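Side-chain contacts in C-glycoside 3-oxidase (Microbacterium trichothecenolyticum, PDB 7DVE), which oxidises the C3 hydroxyl of the sugar in C-glycosides such as isoorientin and mangiferin, using FAD and reducing oxygen to hydrogen peroxide: residues 201-206 with 215-220; 23-28 with 221-226; 52-57 with 65-70; 354-359 with 364-369. All blocks are in the same frame, centred on the assembly; numbering follows the deposited sequence.

Contact 1. Residues 201-206 with 215-220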
loop_
_atom_site.group_PDB
_atom_site.type_symbol
_atom_site.label_atom_id
_atom_site.label_comp_id
_atom_site.label_asym_id
_atom_site.label_seq_id
_atom_site.Cartn_x
_atom_site.Cartn_y
_atom_site.Cartn_z
ATOM N N ALA A 201 -1.157 5.973 9.998
ATOM C CA ALA A 201 -0.048 5.127 10.436
ATOM C C ALA A 201 1.129 6.051 10.686
ATOM O O ALA A 201 1.963 6.283 9.810
ATOM C CB ALA A 201 0.269 4.062 9.394
ATOM N N VAL A 202 1.182 6.609 11.896
ATOM C CA VAL A 202 2.114 7.681 12.225
ATOM C C VAL A 202 2.534 7.499 13.677
ATOM O O VAL A 202 1.792 6.928 14.478
ATOM C CB VAL A 202 1.468 9.071 11.985
ATOM C CG1 VAL A 202 0.514 9.440 13.133
ATOM C CG2 VAL A 202 2.507 10.108 11.875
ATOM N N HIS A 203 3.733 7.978 14.014
ATOM C CA HIS A 203 4.202 7.965 15.396
ATOM C C HIS A 203 5.139 9.142 15.618
ATOM O O HIS A 203 5.600 9.791 14.675
ATOM C CB HIS A 203 4.923 6.655 15.755
ATOM C CG HIS A 203 6.200 6.453 14.998
ATOM N ND1 HIS A 203 6.243 5.868 13.749
ATOM C CD2 HIS A 203 7.477 6.795 15.294
ATOM C CE1 HIS A 203 7.492 5.837 13.320
ATOM N NE2 HIS A 203 8.261 6.404 14.233
ATOM N N ARG A 204 5.433 9.400 16.883
ATOM C CA ARG A 204 6.387 10.427 17.257
ATOM C C ARG A 204 7.754 9.808 17.485
ATOM O O ARG A 204 7.881 8.755 18.117
ATOM C CB ARG A 204 5.938 11.157 18.522
ATOM C CG ARG A 204 4.609 11.852 18.349
ATOM C CD ARG A 204 4.558 13.196 19.036
ATOM N NE ARG A 204 3.343 13.890 18.633
ATOM C CZ ARG A 204 3.312 15.056 18.004
ATOM N NH1 ARG A 204 4.420 15.733 17.744
ATOM N NH2 ARG A 204 2.141 15.557 17.635
ATOM N N ARG A 205 8.779 10.466 16.967
ATOM C CA ARG A 205 10.123 10.044 17.284
ATOM C C ARG A 205 10.428 10.413 18.731
ATOM O O ARG A 205 9.940 11.425 19.249
ATOM C CB ARG A 205 11.104 10.692 16.314
ATOM C CG ARG A 205 10.860 10.271 14.841
ATOM C CD ARG A 205 11.433 11.304 13.866
ATOM N NE ARG A 205 12.803 11.645 14.227
ATOM C CZ ARG A 205 13.843 10.853 14.015
ATOM N NH1 ARG A 205 13.715 9.711 13.359
ATOM N NH2 ARG A 205 15.038 11.214 14.479
ATOM N N ASP A 206 11.226 9.571 19.395
ATOM C CA ASP A 206 11.606 9.858 20.781
ATOM C C ASP A 206 12.087 11.286 20.953
ATOM O O ASP A 206 11.895 11.871 22.023
ATOM C CB ASP A 206 12.699 8.903 21.278
ATOM C CG ASP A 206 12.252 7.470 21.298
ATOM O OD1 ASP A 206 11.043 7.193 21.100
ATOM O OD2 ASP A 206 13.126 6.601 21.469
ATOM N N SER A 215 7.262 -0.516 7.581
ATOM C CA SER A 215 7.724 -1.848 7.967
ATOM C C SER A 215 8.604 -1.822 9.209
ATOM O O SER A 215 8.730 -2.854 9.870
ATOM C CB SER A 215 8.482 -2.497 6.817
ATOM O OG SER A 215 7.625 -2.620 5.712
ATOM N N ASP A 216 9.233 -0.684 9.531
ATOM C CA ASP A 216 9.923 -0.574 10.809
ATOM C C ASP A 216 8.964 -0.827 11.964
ATOM O O ASP A 216 9.290 -1.562 12.902
ATOM C CB ASP A 216 10.563 0.806 10.953
ATOM C CG ASP A 216 9.569 1.936 10.713
ATOM O OD1 ASP A 216 8.677 1.748 9.872
ATOM O OD2 ASP A 216 9.676 3.007 11.341
ATOM N N VAL A 217 7.752 -0.273 11.879
ATOM C CA VAL A 217 6.797 -0.410 12.973
ATOM C C VAL A 217 6.106 -1.769 12.930
ATOM O O VAL A 217 5.870 -2.386 13.979
ATOM C CB VAL A 217 5.783 0.745 12.935
ATOM C CG1 VAL A 217 4.756 0.599 14.069
ATOM C CG2 VAL A 217 6.519 2.061 13.045
ATOM N N VAL A 218 5.776 -2.252 11.733
ATOM C CA VAL A 218 5.147 -3.564 11.607
ATOM C C VAL A 218 6.099 -4.659 12.079
ATOM O O VAL A 218 5.709 -5.558 12.831
ATOM C CB VAL A 218 4.675 -3.804 10.161
ATOM C CG1 VAL A 218 3.920 -5.119 10.087
ATOM C CG2 VAL A 218 3.789 -2.662 9.696
ATOM N N LEU A 219 7.366 -4.595 11.656
ATOM C CA LEU A 219 8.366 -5.562 12.102
ATOM C C LEU A 219 8.582 -5.456 13.605
ATOM O O LEU A 219 8.661 -6.477 14.311
ATOM C CB LEU A 219 9.685 -5.323 11.360
ATOM C CG LEU A 219 9.816 -5.795 9.901
ATOM C CD1 LEU A 219 11.179 -5.416 9.340
ATOM C CD2 LEU A 219 9.591 -7.290 9.770
ATOM N N GLY A 220 8.690 -4.217 14.120
ATOM C CA GLY A 220 8.758 -3.979 15.545
ATOM C C GLY A 220 9.990 -4.538 16.215
ATOM O O GLY A 220 10.801 -5.248 15.600
#

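Contact 2. Residues 23-28 with 221-226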
loop_
_atom_site.group_PDB
_atom_site.type_symbol
_atom_site.label_atom_id
_atom_site.label_comp_id
_atom_site.label_asym_id
_atom_site.label_seq_id
_atom_site.Cartn_x
_atom_site.Cartn_y
_atom_site.Cartn_z
ATOM N N THR A 23 4.021 -7.996 8.057
ATOM C CA THR A 23 2.954 -8.500 8.910
ATOM C C THR A 23 3.154 -9.981 9.181
ATOM O O THR A 23 3.032 -10.442 10.326
ATOM C CB THR A 23 1.585 -8.252 8.278
ATOM O OG1 THR A 23 1.305 -6.854 8.297
ATOM C CG2 THR A 23 0.495 -8.979 9.076
ATOM N N TYR A 24 3.464 -10.747 8.127
ATOM C CA TYR A 24 3.740 -12.166 8.349
ATOM C C TYR A 24 4.888 -12.355 9.336
ATOM O O TYR A 24 4.802 -13.174 10.265
ATOM C CB TYR A 24 4.044 -12.869 7.030
ATOM C CG TYR A 24 2.805 -13.312 6.299
ATOM C CD1 TYR A 24 2.083 -12.416 5.513
ATOM C CD2 TYR A 24 2.347 -14.613 6.399
ATOM C CE1 TYR A 24 0.944 -12.814 4.836
ATOM C CE2 TYR A 24 1.205 -15.025 5.720
ATOM C CZ TYR A 24 0.511 -14.118 4.952
ATOM O OH TYR A 24 -0.608 -14.513 4.282
ATOM N N ALA A 25 5.972 -11.593 9.159
ATOM C CA ALA A 25 7.118 -11.726 10.060
ATOM C C ALA A 25 6.727 -11.438 11.505
ATOM O O ALA A 25 7.071 -12.200 12.419
ATOM C CB ALA A 25 8.255 -10.798 9.629
ATOM N N ARG A 26 5.987 -10.354 11.736
ATOM C CA ARG A 26 5.667 -9.991 13.113
ATOM C C ARG A 26 4.689 -10.976 13.745
ATOM O O ARG A 26 4.843 -11.347 14.921
ATOM C CB ARG A 26 5.111 -8.574 13.189
ATOM C CG ARG A 26 5.303 -7.966 14.600
ATOM C CD ARG A 26 3.970 -7.734 15.265
ATOM N NE ARG A 26 4.033 -6.991 16.515
ATOM C CZ ARG A 26 4.121 -5.671 16.594
ATOM N NH1 ARG A 26 4.391 -4.932 15.535
ATOM N NH2 ARG A 26 3.947 -5.080 17.770
ATOM N N ILE A 27 3.676 -11.419 12.992
ATOM C CA ILE A 27 2.713 -12.328 13.599
ATOM C C ILE A 27 3.353 -13.666 13.883
ATOM O O ILE A 27 3.009 -14.322 14.870
ATOM C CB ILE A 27 1.451 -12.492 12.739
ATOM C CG1 ILE A 27 0.771 -11.141 12.551
ATOM C CG2 ILE A 27 0.487 -13.495 13.410
ATOM C CD1 ILE A 27 -0.014 -10.721 13.796
ATOM N N LEU A 28 4.303 -14.098 13.056
ATOM C CA LEU A 28 4.972 -15.348 13.390
ATOM C C LEU A 28 5.994 -15.160 14.505
ATOM O O LEU A 28 6.217 -16.092 15.285
ATOM C CB LEU A 28 5.611 -15.970 12.137
ATOM C CG LEU A 28 4.604 -16.405 11.055
ATOM C CD1 LEU A 28 5.245 -16.644 9.689
ATOM C CD2 LEU A 28 3.804 -17.635 11.513
ATOM N N ASP A 221 10.123 -4.237 17.510
ATOM C CA ASP A 221 11.236 -4.798 18.242
ATOM C C ASP A 221 11.099 -6.295 18.401
ATOM O O ASP A 221 12.121 -6.974 18.537
ATOM C CB ASP A 221 11.394 -4.140 19.605
ATOM C CG ASP A 221 11.667 -2.658 19.505
ATOM O OD1 ASP A 221 12.403 -2.218 18.583
ATOM O OD2 ASP A 221 11.177 -1.940 20.399
ATOM N N ILE A 222 9.876 -6.842 18.364
ATOM C CA ILE A 222 9.787 -8.298 18.490
ATOM C C ILE A 222 10.380 -8.985 17.261
ATOM O O ILE A 222 11.034 -10.017 17.399
ATOM C CB ILE A 222 8.353 -8.796 18.789
ATOM C CG1 ILE A 222 8.402 -10.249 19.267
ATOM C CG2 ILE A 222 7.458 -8.735 17.572
ATOM C CD1 ILE A 222 7.128 -10.744 19.918
ATOM N N THR A 223 10.243 -8.426 16.053
ATOM C CA THR A 223 10.888 -9.114 14.939
ATOM C C THR A 223 12.376 -8.793 14.878
ATOM O O THR A 223 13.196 -9.706 14.698
ATOM C CB THR A 223 10.184 -8.761 13.637
ATOM O OG1 THR A 223 8.790 -9.057 13.782
ATOM C CG2 THR A 223 10.769 -9.559 12.464
ATOM N N ARG A 224 12.746 -7.521 15.095
ATOM C CA ARG A 224 14.164 -7.164 15.104
ATOM C C ARG A 224 14.958 -7.929 16.163
ATOM O O ARG A 224 16.147 -8.194 15.960
ATOM C CB ARG A 224 14.335 -5.660 15.309
ATOM C CG ARG A 224 14.139 -4.833 14.054
ATOM C CD ARG A 224 14.507 -3.376 14.306
ATOM N NE ARG A 224 13.542 -2.694 15.162
ATOM C CZ ARG A 224 12.417 -2.142 14.724
ATOM N NH1 ARG A 224 12.058 -2.219 13.451
ATOM N NH2 ARG A 224 11.625 -1.508 15.588
ATOM N N GLY A 225 14.342 -8.288 17.297
ATOM C CA GLY A 225 15.018 -9.060 18.332
ATOM C C GLY A 225 14.888 -10.582 18.242
ATOM O O GLY A 225 15.403 -11.305 19.103
ATOM N N ASN A 226 14.216 -11.092 17.221
ATOM C CA ASN A 226 13.916 -12.505 17.047
ATOM C C ASN A 226 15.119 -13.225 16.451
ATOM O O ASN A 226 15.385 -13.098 15.247
ATOM C CB ASN A 226 12.687 -12.654 16.143
ATOM C CG ASN A 226 12.295 -14.093 15.903
ATOM O OD1 ASN A 226 12.942 -15.020 16.384
ATOM N ND2 ASN A 226 11.200 -14.285 15.177
#

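Contact 3. Residues 52-57 with 65-70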
loop_
_atom_site.group_PDB
_atom_site.type_symbol
_atom_site.label_atom_id
_atom_site.label_comp_id
_atom_site.label_asym_id
_atom_site.label_seq_id
_atom_site.Cartn_x
_atom_site.Cartn_y
_atom_site.Cartn_z
ATOM N N ALA A 52 12.315 1.988 7.772
ATOM C CA ALA A 52 11.776 3.228 8.321
ATOM C C ALA A 52 11.522 4.247 7.202
ATOM O O ALA A 52 12.091 4.167 6.117
ATOM C CB ALA A 52 12.727 3.792 9.369
ATOM N N HIS A 53 10.624 5.195 7.462
ATOM C CA HIS A 53 10.271 6.174 6.437
ATOM C C HIS A 53 11.453 7.093 6.132
ATOM O O HIS A 53 12.201 7.482 7.027
ATOM C CB HIS A 53 9.063 7.011 6.875
ATOM C CG HIS A 53 8.355 7.682 5.736
ATOM N ND1 HIS A 53 8.857 8.804 5.109
ATOM C CD2 HIS A 53 7.205 7.367 5.084
ATOM C CE1 HIS A 53 8.041 9.158 4.127
ATOM N NE2 HIS A 53 7.025 8.311 4.099
ATOM N N VAL A 54 11.614 7.456 4.857
ATOM C CA VAL A 54 12.708 8.357 4.493
ATOM C C VAL A 54 12.614 9.689 5.241
ATOM O O VAL A 54 13.635 10.303 5.542
ATOM C CB VAL A 54 12.778 8.552 2.960
ATOM C CG1 VAL A 54 13.069 7.209 2.249
ATOM C CG2 VAL A 54 11.501 9.218 2.390
ATOM N N LYS A 55 11.418 10.139 5.609
ATOM C CA LYS A 55 11.367 11.395 6.358
ATOM C C LYS A 55 11.962 11.292 7.769
ATOM O O LYS A 55 11.961 12.285 8.510
ATOM C CB LYS A 55 9.929 11.882 6.446
ATOM C CG LYS A 55 9.301 12.223 5.098
ATOM C CD LYS A 55 8.489 13.524 5.179
ATOM C CE LYS A 55 7.999 13.940 3.806
ATOM N NZ LYS A 55 6.911 14.940 3.944
ATOM N N ASN A 56 12.451 10.125 8.176
ATOM C CA ASN A 56 13.272 10.044 9.370
ATOM C C ASN A 56 14.673 10.596 9.155
ATOM O O ASN A 56 15.399 10.773 10.134
ATOM C CB ASN A 56 13.378 8.595 9.842
ATOM C CG ASN A 56 12.162 8.144 10.587
ATOM O OD1 ASN A 56 11.939 8.537 11.742
ATOM N ND2 ASN A 56 11.355 7.298 9.938
ATOM N N ILE A 57 15.074 10.825 7.911
ATOM C CA ILE A 57 16.432 11.235 7.576
ATOM C C ILE A 57 16.476 12.758 7.529
ATOM O O ILE A 57 15.774 13.381 6.722
ATOM C CB ILE A 57 16.878 10.639 6.233
ATOM C CG1 ILE A 57 16.755 9.118 6.236
ATOM C CG2 ILE A 57 18.313 11.062 5.935
ATOM C CD1 ILE A 57 16.798 8.498 4.837
ATOM N N HIS A 65 18.948 10.836 -1.490
ATOM C CA HIS A 65 19.681 9.641 -1.902
ATOM C C HIS A 65 18.925 8.362 -1.548
ATOM O O HIS A 65 18.881 7.419 -2.346
ATOM C CB HIS A 65 21.063 9.640 -1.264
ATOM C CG HIS A 65 22.020 8.672 -1.886
ATOM N ND1 HIS A 65 22.085 8.455 -3.247
ATOM C CD2 HIS A 65 22.980 7.892 -1.335
ATOM C CE1 HIS A 65 23.029 7.569 -3.504
ATOM N NE2 HIS A 65 23.593 7.218 -2.361
ATOM N N ALA A 66 18.347 8.297 -0.351
ATOM C CA ALA A 66 17.500 7.165 0.004
ATOM C C ALA A 66 16.380 6.980 -1.018
ATOM O O ALA A 66 16.092 5.850 -1.476
ATOM C CB ALA A 66 16.926 7.394 1.401
ATOM N N GLN A 67 15.737 8.088 -1.392
ATOM C CA GLN A 67 14.699 8.011 -2.412
ATOM C C GLN A 67 15.255 7.440 -3.721
ATOM O O GLN A 67 14.708 6.476 -4.269
ATOM C CB GLN A 67 14.089 9.393 -2.622
ATOM C CG GLN A 67 13.417 9.895 -1.375
ATOM C CD GLN A 67 12.880 11.298 -1.513
ATOM O OE1 GLN A 67 13.598 12.215 -1.887
ATOM N NE2 GLN A 67 11.609 11.472 -1.200
ATOM N N ARG A 68 16.355 8.015 -4.226
ATOM C CA ARG A 68 16.873 7.597 -5.528
ATOM C C ARG A 68 17.282 6.125 -5.511
ATOM O O ARG A 68 17.041 5.395 -6.478
ATOM C CB ARG A 68 18.047 8.485 -5.950
ATOM N N ARG A 69 17.863 5.666 -4.396
ATOM C CA ARG A 69 18.208 4.263 -4.225
ATOM C C ARG A 69 16.992 3.347 -4.184
ATOM O O ARG A 69 17.155 2.136 -4.371
ATOM C CB ARG A 69 19.011 4.068 -2.944
ATOM C CG ARG A 69 20.405 4.633 -3.000
ATOM C CD ARG A 69 21.006 4.561 -1.627
ATOM N NE ARG A 69 21.596 3.250 -1.396
ATOM C CZ ARG A 69 21.800 2.716 -0.198
ATOM N NH1 ARG A 69 21.434 3.345 0.913
ATOM N NH2 ARG A 69 22.385 1.522 -0.115
ATOM N N SER A 70 15.791 3.877 -3.916
ATOM C CA SER A 70 14.593 3.031 -3.979
ATOM C C SER A 70 13.999 2.866 -5.386
ATOM O O SER A 70 12.959 2.203 -5.529
ATOM C CB SER A 70 13.503 3.599 -3.062
ATOM O OG SER A 70 13.998 3.871 -1.769
#

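Contact 4. Residues 354-359 with 364-369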
loop_
_atom_site.group_PDB
_atom_site.type_symbol
_atom_site.label_atom_id
_atom_site.label_comp_id
_atom_site.label_asym_id
_atom_site.label_seq_id
_atom_site.Cartn_x
_atom_site.Cartn_y
_atom_site.Cartn_z
ATOM N N LYS A 354 1.997 16.077 -5.204
ATOM C CA LYS A 354 2.260 17.506 -5.178
ATOM C C LYS A 354 1.112 18.220 -5.877
ATOM O O LYS A 354 0.957 18.105 -7.093
ATOM C CB LYS A 354 3.594 17.791 -5.866
ATOM C CG LYS A 354 3.992 19.252 -5.873
ATOM C CD LYS A 354 4.629 19.636 -4.558
ATOM C CE LYS A 354 5.534 20.849 -4.704
ATOM N NZ LYS A 354 5.048 21.773 -5.768
ATOM N N LEU A 355 0.296 18.940 -5.110
ATOM C CA LEU A 355 -0.868 19.657 -5.622
ATOM C C LEU A 355 -0.606 21.141 -5.802
ATOM O O LEU A 355 -1.027 21.725 -6.807
ATOM C CB LEU A 355 -2.059 19.481 -4.673
ATOM C CG LEU A 355 -2.577 18.066 -4.428
ATOM C CD1 LEU A 355 -3.933 18.175 -3.786
ATOM C CD2 LEU A 355 -2.668 17.300 -5.737
ATOM N N ALA A 356 0.097 21.750 -4.851
ATOM C CA ALA A 356 0.373 23.179 -4.838
ATOM C C ALA A 356 1.521 23.429 -3.871
ATOM O O ALA A 356 2.012 22.517 -3.198
ATOM C CB ALA A 356 -0.867 23.980 -4.438
ATOM N N ASP A 357 1.962 24.671 -3.821
ATOM C CA ASP A 357 2.919 25.104 -2.820
ATOM C C ASP A 357 2.159 25.831 -1.731
ATOM O O ASP A 357 1.192 26.549 -2.019
ATOM C CB ASP A 357 3.991 26.038 -3.400
ATOM C CG ASP A 357 4.847 25.361 -4.444
ATOM O OD1 ASP A 357 5.378 24.264 -4.158
ATOM O OD2 ASP A 357 5.034 25.942 -5.538
ATOM N N ASP A 358 2.593 25.637 -0.489
ATOM C CA ASP A 358 2.018 26.397 0.610
ATOM C C ASP A 358 2.384 27.860 0.443
ATOM O O ASP A 358 3.407 28.204 -0.156
ATOM C CB ASP A 358 2.520 25.878 1.962
ATOM C CG ASP A 358 1.522 26.119 3.116
ATOM O OD1 ASP A 358 0.363 26.530 2.856
ATOM O OD2 ASP A 358 1.911 25.880 4.299
ATOM N N ASP A 359 1.519 28.718 0.952
ATOM C CA ASP A 359 1.771 30.146 0.988
ATOM C C ASP A 359 2.732 30.444 2.143
ATOM O O ASP A 359 2.372 30.264 3.314
ATOM C CB ASP A 359 0.450 30.903 1.145
ATOM C CG ASP A 359 0.650 32.402 1.279
ATOM O OD1 ASP A 359 1.782 32.862 1.034
ATOM O OD2 ASP A 359 -0.316 33.123 1.644
ATOM N N GLY A 364 0.083 26.578 6.261
ATOM C CA GLY A 364 -1.050 25.767 6.630
ATOM C C GLY A 364 -2.363 26.142 5.972
ATOM O O GLY A 364 -3.335 25.401 6.124
ATOM N N SER A 365 -2.427 27.246 5.222
ATOM C CA SER A 365 -3.710 27.703 4.693
ATOM C C SER A 365 -4.114 27.053 3.369
ATOM O O SER A 365 -5.297 27.086 3.031
ATOM C CB SER A 365 -3.702 29.223 4.532
ATOM O OG SER A 365 -2.651 29.620 3.689
ATOM N N ILE A 366 -3.178 26.479 2.618
ATOM C CA ILE A 366 -3.486 25.751 1.388
ATOM C C ILE A 366 -3.606 24.277 1.726
ATOM O O ILE A 366 -2.675 23.694 2.294
ATOM C CB ILE A 366 -2.395 25.961 0.317
ATOM C CG1 ILE A 366 -2.082 27.447 0.084
ATOM C CG2 ILE A 366 -2.785 25.272 -0.967
ATOM C CD1 ILE A 366 -3.260 28.286 -0.172
ATOM N N VAL A 367 -4.731 23.658 1.358
ATOM C CA VAL A 367 -4.967 22.249 1.664
ATOM C C VAL A 367 -5.328 21.522 0.385
ATOM O O VAL A 367 -5.998 22.084 -0.485
ATOM C CB VAL A 367 -6.078 22.023 2.715
ATOM C CG1 VAL A 367 -5.598 22.455 4.089
ATOM C CG2 VAL A 367 -7.335 22.749 2.315
ATOM N N GLY A 368 -4.887 20.267 0.285
ATOM C CA GLY A 368 -5.200 19.408 -0.833
ATOM C C GLY A 368 -6.387 18.515 -0.528
ATOM O O GLY A 368 -6.659 18.190 0.624
ATOM N N LEU A 369 -7.086 18.121 -1.583
ATOM C CA LEU A 369 -8.164 17.146 -1.529
ATOM C C LEU A 369 -7.912 16.060 -2.557
ATOM O O LEU A 369 -7.546 16.357 -3.702
ATOM C CB LEU A 369 -9.532 17.780 -1.833
ATOM C CG LEU A 369 -10.080 18.781 -0.827
ATOM C CD1 LEU A 369 -9.590 20.186 -1.165
ATOM C CD2 LEU A 369 -11.596 18.699 -0.800
#

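Contact 1. Residues 201-206 with 215-220
His-203 and Val-217 pass alongside each other, pointing opposite ways, and the imidazole of the strand residue lies next to one methyl of the helix residue. The methyl CG2 of Val-217 is 3.9 Å from His-203 ND1. It is equally near the next ring atom, with Val-217 CG2 and His-203 CE1 also 3.9 Å apart. The methyl approaches the ring obliquely. Asp-216 reaches the same ring from its CE1 corner, with His-203 CE1 4.1 Å from Asp-216 OD2. Carboxylate and imidazole planes are inclined by 56°, and no hydrogen bond joins them. His-203 NE2 lies 4.7 Å from Asp-216 OD2, which leaves at most a through-space attraction should the histidine carry a charge. The histidine is swung into place by a chi1 of 65°, which sets CG between the backbone N and the carbonyl carbon. Both polar ends are held by the short link between strand 210-212 and helix 215-224: His-203 ND1 is hydrogen-bonded to Ser-213 OG, and Asp-216 OD1 to Gly-214 N. These bonds fix the ring and the carboxylate, while the contact itself stays loose. The nearest CA atoms, those of His-203 and Val-217, are 9.1 Å apart, and only 73 Å² is buried. Strand 196-204 pairs with strand 210-212 through a backbone bond between His-203 and Val-211, and helix 215-224 follows at once, its Val-218 and Leu-219 lying against helix 19-31.

Contact 2. Residues 23-28 with 221-226
Thr-223 OG1 is hydrogen-bonded to Leu-219 O one helical turn earlier and more weakly to Ser-29 OG, and in that setting it also presses on Arg-26. The hydroxyl oxygen, Thr-223 OG1, lies 3.3 Å from Arg-26 CA, where these two segments come closest. Their nearest CA atoms, Arg-26 and Thr-223, are 5.6 Å apart, close enough for small side chains to set the spacing. With chi1 at -55°, Thr-223 directs OG1 over the arginine backbone, and its methyl CG2 meets Ala-25 CB at 4.0 Å. Arg-26 then continues past Ile-222 at about a right angle, its CG 3.8 Å from Ile-222 CG2. The chain bends at chi2 (-114°), and NE passes the same methyl, with Arg-26 NE and Ile-222 CG2 4.0 Å apart. Beyond the methyl the guanidinium divides its bonds: NE pairs with Glu-30 in a salt bridge, while NH1 is hydrogen-bonded to Val-218 O and, more weakly, to Val-217 O. Those carbonyls belong to the kink in helix 215-224, where the N atoms of residues 221 and 222 lack bonds to the preceding turn, so the arginine supplies a donor there. Helix 19-31 carries the last glycine of a GxGxxG pattern, and helix 215-224 leads into strand 229-232, an outermost strand of the five-stranded parallel sheet. Packing of the helix that follows the glycine-rich turn on the helix that precedes an edge strand is consistent with the Rossmann-type FAD-binding fold of GMC oxidoreductases.

Contact 3. Residues 52-57 with 65-70
Within the FAD-binding fold of this GMC oxidoreductase, the 3-10 turn 54-56 lies against helix 60-69, with Val-54 and Ile-57 converging on Ala-66. The small methyl of Ala-66 is met by two branches: its CB is 3.6 Å from Ile-57 CD1, and Val-54 CG1 touches the same CB at 4.0 Å. Ile-57 extends to it with chi2 near anti (164°), so the terminal carbon makes the contact. The other valine branch turns to the amide of Gln-67, where Val-54 CG2 and Gln-67 NE2 are 4.2 Å apart. No hydrogen bond crosses, and each side is braced internally. His-53 O accepts hydrogen bonds from both the backbone N and the side-chain ND2 of Asn-56, the latter in the carbonyl plane on a lone pair. His-53 NE2 is bonded in turn to Trp-128 O. Near the helix end, Ser-70 OG donates to Ala-66 O, and Ser-70 pairs through its backbone with Ser-119, between the FAD-binding residues Ser-118 and Asn-120. The turn is further restrained by Lys-55 N, which lies in the ring plane of His-53 and donates to His-53 ND1 over 2.9 Å at a nearly straight 173°.

Contact 4. Residues 354-359 with 364-369
Leu-355 points CG anti to its carbonyl carbon (chi1 -61°), and an extended chi2 then carries CD1 to Gly-368, while Asp-358 holds CG anti to the backbone N (chi1 -152°), bringing its carboxylate to Gly-364. Together they fasten a returning loop over the start of strand 366-373 in the antiparallel sheet. The two segments run nearly antiparallel, yet no backbone hydrogen bond joins them, so the layout is hairpin-like without being a paired ladder. Gly-368 itself pairs with Met-346 instead. Because Gly-368 has no side chain, Leu-355 CD1 can settle 3.4 Å from its CA. Midway, Ile-366 packs under the loop: its CG2 meets Ala-356 CB at 4.2 Å, and its CG1 lies 3.9 Å from Asp-359 N. Leu-430 of strand 427-436 touches both Ala-356 and Ile-366, tying this small apolar patch to the sheet. On the outer side, Lys-354 NZ forms a salt bridge of 3.0 Å with Asp-357 OD1, approaching from above the carboxylate plane. At the other end the carboxylate of Asp-358 closes the turn. Its OD1 takes a weak bond from Asp-359 N. The firm bond runs from Gly-364 N to the syn lone pair of Asp-358 OD2, 2.8 Å long with an N-H...O angle of 168°.

From the N terminus, helix 19-31 opens contact 2, which closes only at 221-226, after 192 intervening residues. Contacts 3 and 1 are both nested within that long loop, one after the other: contact 3 closes a short loop around the beginning of helix 60-69, and contact 1 closes another through strand 210-212. Contacts 1 and 2 share helix 215-224 and touch, while contact 1 meets contact 3 through Arg-205 NH1 and Asn-56 OD1. Contact 4 comes last in the chain and touches none of the others. It reaches the same antiparallel sheet as contact 1, whereas contact 2 belongs to the helices beside the parallel sheet.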